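Local coordinates for protein Maltose/maltodextrin transport permease homologue (Bdellovibrio bacteriovorus HD100, PDB 6FFL) that binds maltotriose and probably other maltodextrins, as the solute-binding domain fused to the membrane subunit of an ABC sugar transporter, at residues R252-L266 / A332-T344. Numbering follows the deposited sequence. Where two conformers were deposited one is given.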
ATOM      1  N   ARG A 252       8.114  -0.775  13.988  1.00 11.40           N
ATOM      2  CA  ARG A 252       6.913   0.055  14.001  1.00 11.80           C
ATOM      3  C   ARG A 252       7.260   1.511  13.709  1.00 14.92           C
ATOM      4  O   ARG A 252       8.295   2.015  14.162  1.00 15.03           O
ATOM      5  CB  ARG A 252       6.230  -0.035  15.371  1.00 12.49           C
ATOM      6  CG  ARG A 252       5.655  -1.390  15.693  1.00 13.87           C
ATOM      7  CD  ARG A 252       4.993  -1.402  17.059  1.00 13.23           C
ATOM      8  NE  ARG A 252       4.325  -2.676  17.289  1.00 15.81           N
ATOM      9  CZ  ARG A 252       3.654  -2.985  18.391  1.00 21.92           C
ATOM     10  NH1 ARG A 252       3.549  -2.101  19.372  1.00 22.69           N
ATOM     11  NH2 ARG A 252       3.077  -4.180  18.504  1.00 20.98           N
ATOM     12  N   ILE A 253       6.380   2.202  12.981  1.00 11.39           N
ATOM     13  CA  ILE A 253       6.461   3.667  12.961  1.00 10.04           C
ATOM     14  C   ILE A 253       6.395   4.098  14.421  1.00 11.96           C
ATOM     15  O   ILE A 253       5.518   3.630  15.159  1.00 11.83           O
ATOM     16  CB  ILE A 253       5.339   4.302  12.122  1.00 10.70           C
ATOM     17  CG1 ILE A 253       5.478   3.902  10.651  1.00 12.52           C
ATOM     18  CG2 ILE A 253       5.354   5.822  12.258  1.00 14.01           C
ATOM     19  CD1 ILE A 253       4.207   4.202   9.818  1.00 11.97           C
ATOM     20  N   PRO A 254       7.316   4.937  14.892  1.00 14.00           N
ATOM     21  CA  PRO A 254       7.452   5.142  16.342  1.00 13.91           C
ATOM     22  C   PRO A 254       6.204   5.739  16.986  1.00 13.74           C
ATOM     23  O   PRO A 254       5.484   6.551  16.391  1.00 13.34           O
ATOM     24  CB  PRO A 254       8.645   6.097  16.449  1.00 11.81           C
ATOM     25  CG  PRO A 254       9.475   5.771  15.259  1.00 11.08           C
ATOM     26  CD  PRO A 254       8.475   5.465  14.149  1.00 12.56           C
ATOM     27  N   MET A 255       5.970   5.328  18.228  1.00 13.51           N
ATOM     28  CA  MET A 255       4.855   5.834  19.018  1.00 12.12           C
ATOM     29  C   MET A 255       4.945   7.349  19.173  1.00 15.25           C
ATOM     30  O   MET A 255       6.023   7.914  19.370  1.00 14.91           O
ATOM     31  CB  MET A 255       4.869   5.144  20.386  1.00 17.14           C
ATOM     32  CG  MET A 255       3.987   5.744  21.474  1.00 17.45           C
ATOM     33  SD  MET A 255       4.301   4.967  23.093  1.00 19.63           S
ATOM     34  CE  MET A 255       3.634   3.338  22.787  1.00 22.14           C
ATOM     35  N   ILE A 256       3.802   8.021  19.062  1.00 12.53           N
ATOM     36  CA  ILE A 256       3.795   9.466  19.272  1.00 11.83           C
ATOM     37  C   ILE A 256       3.984   9.756  20.753  1.00 14.16           C
ATOM     38  O   ILE A 256       3.169   9.346  21.587  1.00 13.07           O
ATOM     39  CB  ILE A 256       2.497  10.086  18.745  1.00 12.02           C
ATOM     40  CG1 ILE A 256       2.335   9.719  17.267  1.00 13.61           C
ATOM     41  CG2 ILE A 256       2.449  11.595  19.043  1.00 14.62           C
ATOM     42  CD1 ILE A 256       3.481  10.249  16.401  1.00 16.20           C
ATOM     43  N   SER A 257       5.064  10.474  21.085  1.00 13.35           N
ATOM     44  CA  SER A 257       5.401  10.693  22.492  1.00 13.43           C
ATOM     45  C   SER A 257       4.277  11.400  23.245  1.00 14.20           C
ATOM     46  O   SER A 257       3.990  11.061  24.398  1.00 14.88           O
ATOM     47  CB  SER A 257       6.690  11.507  22.601  1.00 13.52           C
ATOM     48  OG  SER A 257       7.810  10.687  22.320  1.00 15.82           O
ATOM     49  N   GLU A 258       3.632  12.381  22.609  1.00 14.25           N
ATOM     50  CA  GLU A 258       2.622  13.193  23.284  1.00 17.21           C
ATOM     51  C   GLU A 258       1.350  12.420  23.611  1.00 16.46           C
ATOM     52  O   GLU A 258       0.612  12.818  24.523  1.00 16.49           O
ATOM     53  CB  GLU A 258       2.262  14.404  22.410  1.00 20.39           C
ATOM     54  CG  GLU A 258       3.298  15.527  22.417  1.00 25.78           C
ATOM     55  CD  GLU A 258       4.535  15.254  21.546  1.00 34.17           C
ATOM     56  OE1 GLU A 258       4.551  14.280  20.753  1.00 22.63           O
ATOM     57  OE2 GLU A 258       5.498  16.050  21.649  1.00 34.33           O
ATOM     58  N   THR A 259       1.068  11.336  22.890  1.00 17.20           N
ATOM     59  CA  THR A 259      -0.194  10.626  23.049  1.00 16.80           C
ATOM     60  C   THR A 259      -0.036   9.201  23.549  1.00 15.22           C
ATOM     61  O   THR A 259      -1.022   8.614  24.007  1.00 17.07           O
ATOM     62  CB  THR A 259      -0.962  10.588  21.713  1.00 16.98           C
ATOM     63  OG1 THR A 259      -0.356   9.621  20.844  1.00 14.99           O
ATOM     64  CG2 THR A 259      -0.928  11.970  21.021  1.00 16.21           C
ATOM     65  N   GLY A 260       1.170   8.639  23.507  1.00 14.66           N
ATOM     66  CA  GLY A 260       1.345   7.259  23.897  1.00 16.00           C
ATOM     67  C   GLY A 260       0.771   6.251  22.933  1.00 17.71           C
ATOM     68  O   GLY A 260       0.629   5.081  23.297  1.00 16.53           O
ATOM     69  N   LYS A 261       0.444   6.660  21.709  1.00 13.54           N
ATOM     70  CA  LYS A 261      -0.218   5.789  20.749  1.00 13.13           C
ATOM     71  C   LYS A 261       0.709   5.462  19.590  1.00 13.84           C
ATOM     72  O   LYS A 261       1.404   6.335  19.068  1.00 14.29           O
ATOM     73  CB  LYS A 261      -1.505   6.421  20.203  1.00 18.99           C
ATOM     74  CG  LYS A 261      -2.426   7.007  21.265  1.00 21.76           C
ATOM     75  CD  LYS A 261      -2.975   5.942  22.191  1.00 28.32           C
ATOM     76  CE  LYS A 261      -3.766   6.568  23.355  1.00 36.17           C
ATOM     77  NZ  LYS A 261      -2.964   6.792  24.618  1.00 28.71           N
ATOM     78  N   TRP A 262       0.687   4.203  19.185  1.00 14.77           N
ATOM     79  CA  TRP A 262       1.381   3.768  17.983  1.00 11.10           C
ATOM     80  C   TRP A 262       0.613   4.210  16.747  1.00 10.71           C
ATOM     81  O   TRP A 262      -0.592   3.938  16.643  1.00 14.60           O
ATOM     82  CB  TRP A 262       1.505   2.247  17.964  1.00 12.81           C
ATOM     83  CG  TRP A 262       2.381   1.686  19.025  1.00 13.85           C
ATOM     84  CD1 TRP A 262       1.992   1.087  20.187  1.00 16.19           C
ATOM     85  CD2 TRP A 262       3.806   1.675  19.024  1.00 16.01           C
ATOM     86  NE1 TRP A 262       3.099   0.702  20.915  1.00 18.56           N
ATOM     87  CE2 TRP A 262       4.223   1.053  20.219  1.00 19.18           C
ATOM     88  CE3 TRP A 262       4.774   2.127  18.121  1.00 13.38           C
ATOM     89  CZ2 TRP A 262       5.568   0.864  20.535  1.00 18.98           C
ATOM     90  CZ3 TRP A 262       6.111   1.947  18.438  1.00 16.75           C
ATOM     91  CH2 TRP A 262       6.495   1.324  19.635  1.00 17.77           C
ATOM     92  N   PRO A 263       1.262   4.867  15.792  1.00 11.77           N
ATOM     93  CA  PRO A 263       0.647   5.045  14.476  1.00 14.40           C
ATOM     94  C   PRO A 263       0.204   3.699  13.924  1.00 14.48           C
ATOM     95  O   PRO A 263       0.883   2.679  14.078  1.00 14.04           O
ATOM     96  CB  PRO A 263       1.768   5.675  13.644  1.00 11.85           C
ATOM     97  CG  PRO A 263       2.559   6.460  14.686  1.00 12.93           C
ATOM     98  CD  PRO A 263       2.546   5.570  15.908  1.00 11.41           C
ATOM     99  N   SER A 264      -0.968   3.694  13.308  1.00 13.44           N
ATOM    100  CA  SER A 264      -1.627   2.447  12.953  1.00 11.99           C
ATOM    101  C   SER A 264      -1.595   2.265  11.443  1.00 13.68           C
ATOM    102  O   SER A 264      -2.371   2.912  10.725  1.00 12.90           O
ATOM    103  CB  SER A 264      -3.074   2.463  13.468  1.00 16.06           C
ATOM    104  OG  SER A 264      -3.679   1.197  13.303  1.00 22.20           O
ATOM    105  N   PRO A 265      -0.726   1.409  10.911  1.00 14.35           N
ATOM    106  CA  PRO A 265      -0.713   1.183   9.462  1.00 14.58           C
ATOM    107  C   PRO A 265      -2.004   0.522   9.017  1.00 14.28           C
ATOM    108  O   PRO A 265      -2.654  -0.193   9.781  1.00 15.86           O
ATOM    109  CB  PRO A 265       0.485   0.245   9.259  1.00 13.95           C
ATOM    110  CG  PRO A 265       0.630  -0.460  10.551  1.00 15.34           C
ATOM    111  CD  PRO A 265       0.175   0.491  11.632  1.00 14.66           C
ATOM    112  N   LEU A 266      -2.397   0.791   7.775  1.00 13.31           N
ATOM    113  CA  LEU A 266      -3.522   0.081   7.180  1.00 12.00           C
ATOM    114  C   LEU A 266      -3.034  -1.260   6.646  1.00 14.51           C
ATOM    115  O   LEU A 266      -2.091  -1.310   5.855  1.00 18.27           O
ATOM    116  CB  LEU A 266      -4.150   0.910   6.062  1.00 10.89           C
ATOM    117  CG  LEU A 266      -4.848   2.152   6.632  1.00 14.04           C
ATOM    118  CD1 LEU A 266      -5.142   3.160   5.538  1.00 16.79           C
ATOM    119  CD2 LEU A 266      -6.128   1.754   7.375  1.00 13.09           C
ATOM    120  N   ALA A 332       4.856  -9.093  11.733  1.00 17.64           N
ATOM    121  CA  ALA A 332       3.614  -9.424  12.425  1.00 16.70           C
ATOM    122  C   ALA A 332       3.393  -8.498  13.617  1.00 18.11           C
ATOM    123  O   ALA A 332       2.257  -8.082  13.888  1.00 19.78           O
ATOM    124  CB  ALA A 332       3.618 -10.893  12.854  1.00 16.77           C
ATOM    125  N   ASP A 333       4.468  -8.139  14.321  0.55 19.26           N
ATOM    126  CA  ASP A 333       4.351  -7.196  15.427  0.55 21.07           C
ATOM    127  C   ASP A 333       3.981  -5.798  14.941  0.55 19.95           C
ATOM    128  O   ASP A 333       3.323  -5.045  15.670  0.55 21.98           O
ATOM    129  CB  ASP A 333       5.660  -7.162  16.216  0.55 24.28           C
ATOM    130  CG  ASP A 333       5.662  -6.108  17.294  0.55 31.33           C
ATOM    131  OD1 ASP A 333       5.069  -6.353  18.366  0.55 41.69           O
ATOM    132  OD2 ASP A 333       6.248  -5.030  17.068  0.55 38.07           O
ATOM    133  N   ILE A 334       4.381  -5.438  13.718  1.00 16.88           N
ATOM    134  CA  ILE A 334       3.984  -4.158  13.143  1.00 16.45           C
ATOM    135  C   ILE A 334       2.506  -4.176  12.784  1.00 20.93           C
ATOM    136  O   ILE A 334       1.768  -3.228  13.082  1.00 19.17           O
ATOM    137  CB  ILE A 334       4.862  -3.838  11.916  1.00 16.05           C
ATOM    138  CG1 ILE A 334       6.300  -3.554  12.350  1.00 16.75           C
ATOM    139  CG2 ILE A 334       4.279  -2.662  11.101  1.00 14.36           C
ATOM    140  CD1 ILE A 334       7.312  -3.671  11.223  1.00 18.36           C
ATOM    141  N   MET A 335       2.046  -5.260  12.154  1.00 15.93           N
ATOM    142  CA  MET A 335       0.645  -5.378  11.775  1.00 15.76           C
ATOM    143  C   MET A 335      -0.280  -5.483  12.980  1.00 16.69           C
ATOM    144  O   MET A 335      -1.476  -5.180  12.861  1.00 17.60           O
ATOM    145  CB  MET A 335       0.466  -6.589  10.856  1.00 13.83           C
ATOM    146  CG  MET A 335       1.037  -6.385   9.442  1.00 16.38           C
ATOM    147  SD  MET A 335       0.669  -7.759   8.327  1.00 19.78           S
ATOM    148  CE  MET A 335       1.804  -9.016   8.938  1.00 19.91           C
ATOM    149  N   GLU A 336       0.248  -5.893  14.134  1.00 19.22           N
ATOM    150  CA  GLU A 336      -0.560  -6.083  15.332  1.00 21.23           C
ATOM    151  C   GLU A 336      -1.222  -4.785  15.784  1.00 22.27           C
ATOM    152  O   GLU A 336      -2.319  -4.809  16.353  1.00 19.18           O
ATOM    153  CB  GLU A 336       0.336  -6.659  16.430  1.00 23.14           C
ATOM    154  CG  GLU A 336      -0.160  -6.568  17.851  1.00 41.95           C
ATOM    155  CD  GLU A 336       0.907  -7.025  18.837  1.00 57.71           C
ATOM    156  OE1 GLU A 336       1.497  -8.107  18.610  1.00 52.74           O
ATOM    157  OE2 GLU A 336       1.165  -6.300  19.825  1.00 65.55           O
ATOM    158  N   VAL A 337      -0.583  -3.642  15.551  1.00 18.74           N
ATOM    159  CA  VAL A 337      -1.197  -2.370  15.907  1.00 15.35           C
ATOM    160  C   VAL A 337      -1.807  -1.676  14.695  1.00 17.97           C
ATOM    161  O   VAL A 337      -2.139  -0.492  14.768  1.00 17.63           O
ATOM    162  CB  VAL A 337      -0.208  -1.440  16.635  1.00 18.96           C
ATOM    163  CG1 VAL A 337       0.195  -2.048  17.982  1.00 24.09           C
ATOM    164  CG2 VAL A 337       1.019  -1.166  15.785  1.00 17.80           C
ATOM    165  N   GLY A 338      -1.970  -2.390  13.584  1.00 14.61           N
ATOM    166  CA  GLY A 338      -2.597  -1.830  12.408  1.00 11.99           C
ATOM    167  C   GLY A 338      -4.111  -1.939  12.476  1.00 15.37           C
ATOM    168  O   GLY A 338      -4.688  -2.478  13.421  1.00 16.64           O
ATOM    169  N   THR A 339      -4.766  -1.388  11.454  1.00 15.31           N
ATOM    170  CA  THR A 339      -6.198  -1.597  11.305  1.00 21.52           C
ATOM    171  C   THR A 339      -6.488  -2.012   9.870  1.00 13.22           C
ATOM    172  O   THR A 339      -5.729  -1.673   8.959  1.00 15.44           O
ATOM    173  CB  THR A 339      -7.019  -0.338  11.657  1.00 36.08           C
ATOM    174  OG1 THR A 339      -6.839   0.658  10.653  1.00 30.19           O
ATOM    175  CG2 THR A 339      -6.620   0.237  13.015  1.00 36.18           C
ATOM    176  N   PRO A 340      -7.571  -2.753   9.637  1.00 17.77           N
ATOM    177  CA  PRO A 340      -7.814  -3.289   8.290  1.00 15.54           C
ATOM    178  C   PRO A 340      -8.116  -2.185   7.289  1.00 15.57           C
ATOM    179  O   PRO A 340      -8.818  -1.219   7.595  1.00 16.73           O
ATOM    180  CB  PRO A 340      -9.034  -4.206   8.480  1.00 15.79           C
ATOM    181  CG  PRO A 340      -9.104  -4.463   9.945  1.00 25.35           C
ATOM    182  CD  PRO A 340      -8.552  -3.249  10.618  1.00 18.35           C
ATOM    183  N   MET A 341      -7.611  -2.361   6.071  1.00 14.96           N
ATOM    184  CA  MET A 341      -7.896  -1.426   4.996  1.00 13.92           C
ATOM    185  C   MET A 341      -9.398  -1.385   4.727  1.00 16.11           C
ATOM    186  O   MET A 341     -10.000  -2.438   4.474  1.00 15.19           O
ATOM    187  CB  MET A 341      -7.157  -1.850   3.727  1.00 15.93           C
ATOM    188  CG  MET A 341      -7.445  -0.987   2.503  1.00 17.12           C
ATOM    189  SD  MET A 341      -6.641   0.634   2.692  1.00 31.15           S
ATOM    190  CE  MET A 341      -5.663   0.724   1.195  1.00 31.41           C
ATOM    191  N   PRO A 342     -10.041  -0.220   4.788  1.00 13.64           N
ATOM    192  CA  PRO A 342     -11.459  -0.152   4.404  1.00 14.83           C
ATOM    193  C   PRO A 342     -11.588  -0.174   2.889  1.00 15.67           C
ATOM    194  O   PRO A 342     -10.703   0.283   2.165  1.00 16.56           O
ATOM    195  CB  PRO A 342     -11.926   1.182   5.001  1.00 22.97           C
ATOM    196  CG  PRO A 342     -10.697   2.036   5.041  1.00 15.91           C
ATOM    197  CD  PRO A 342      -9.523   1.078   5.269  1.00 16.00           C
ATOM    198  N   VAL A 343     -12.690  -0.752   2.397  1.00 13.67           N
ATOM    199  CA  VAL A 343     -12.848  -0.959   0.961  1.00 15.92           C
ATOM    200  C   VAL A 343     -14.129  -0.360   0.402  1.00 15.43           C
ATOM    201  O   VAL A 343     -14.368  -0.467  -0.800  1.00 17.21           O
ATOM    202  CB  VAL A 343     -12.756  -2.452   0.574  1.00 15.23           C
ATOM    203  CG1 VAL A 343     -11.449  -3.080   1.097  1.00 15.21           C
ATOM    204  CG2 VAL A 343     -13.995  -3.232   1.072  1.00 15.18           C
ATOM    205  N   THR A 344     -14.961   0.269   1.222  1.00 15.22           N
ATOM    206  CA  THR A 344     -16.187   0.868   0.707  1.00 12.96           C
ATOM    207  C   THR A 344     -15.851   2.023  -0.243  1.00 16.33           C
ATOM    208  O   THR A 344     -14.777   2.628  -0.142  1.00 16.60           O
ATOM    209  CB  THR A 344     -17.051   1.391   1.852  1.00 19.59           C
ATOM    210  OG1 THR A 344     -16.296   2.354   2.591  1.00 21.05           O
ATOM    211  CG2 THR A 344     -17.458   0.261   2.774  1.00 19.07           C
TER
HETATM  212  O   HOH W   1      -2.103   1.649  17.280  1.00 40.47           O
HETATM  213  O   HOH W   2      -5.105   2.860  10.694  1.00 28.91           O
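The carbonyl oxygen of Asp333, in helix 328-335, is gripped by two nitrogens of Arg252: NE and NH2 each donate to Asp333 O at 3.0 Å, from the same face of its plane. In this solute-binding-protein fold, the contact joins the loop leading into strand 266-274 to helix 328-335 and the short strand 339-340, which runs parallel to 266-274. The Arg252 chain runs extended from CG to NE, carrying the guanidinium to the Asp333 carbonyl. There NH2 also makes a salt bridge with Glu336 OE2, through a weak hydrogen bond, and, in one of two Asp333 conformers, another with Asp333 OD1. Val337 CG1 packs over one guanidinium face, while Arg252 NH1 lies 3.2 Å above the Trp262 ring plane, toward its rim. A type I turn from Met335 to Gly338 leads the chain toward Thr339. Ser264 OG donates to Val337 O (2.7 Å), in the carbonyl plane on a lone pair; chi1 of -172° turns the hydroxyl away from its own N and toward that carbonyl. Thr339 N bonds to Pro265 O (2.9 Å), beginning the short parallel pairing that continues with Val267. Beyond it, the Met341 side chain crosses that of Leu266 at about a right angle, SD 4.1 Å from Leu266 CD1, and touches a bound glucose of the maltotriose. Water 2 bridges the two segments, donating to Ser264 O and lying 2.8 Å from Thr339 OG1.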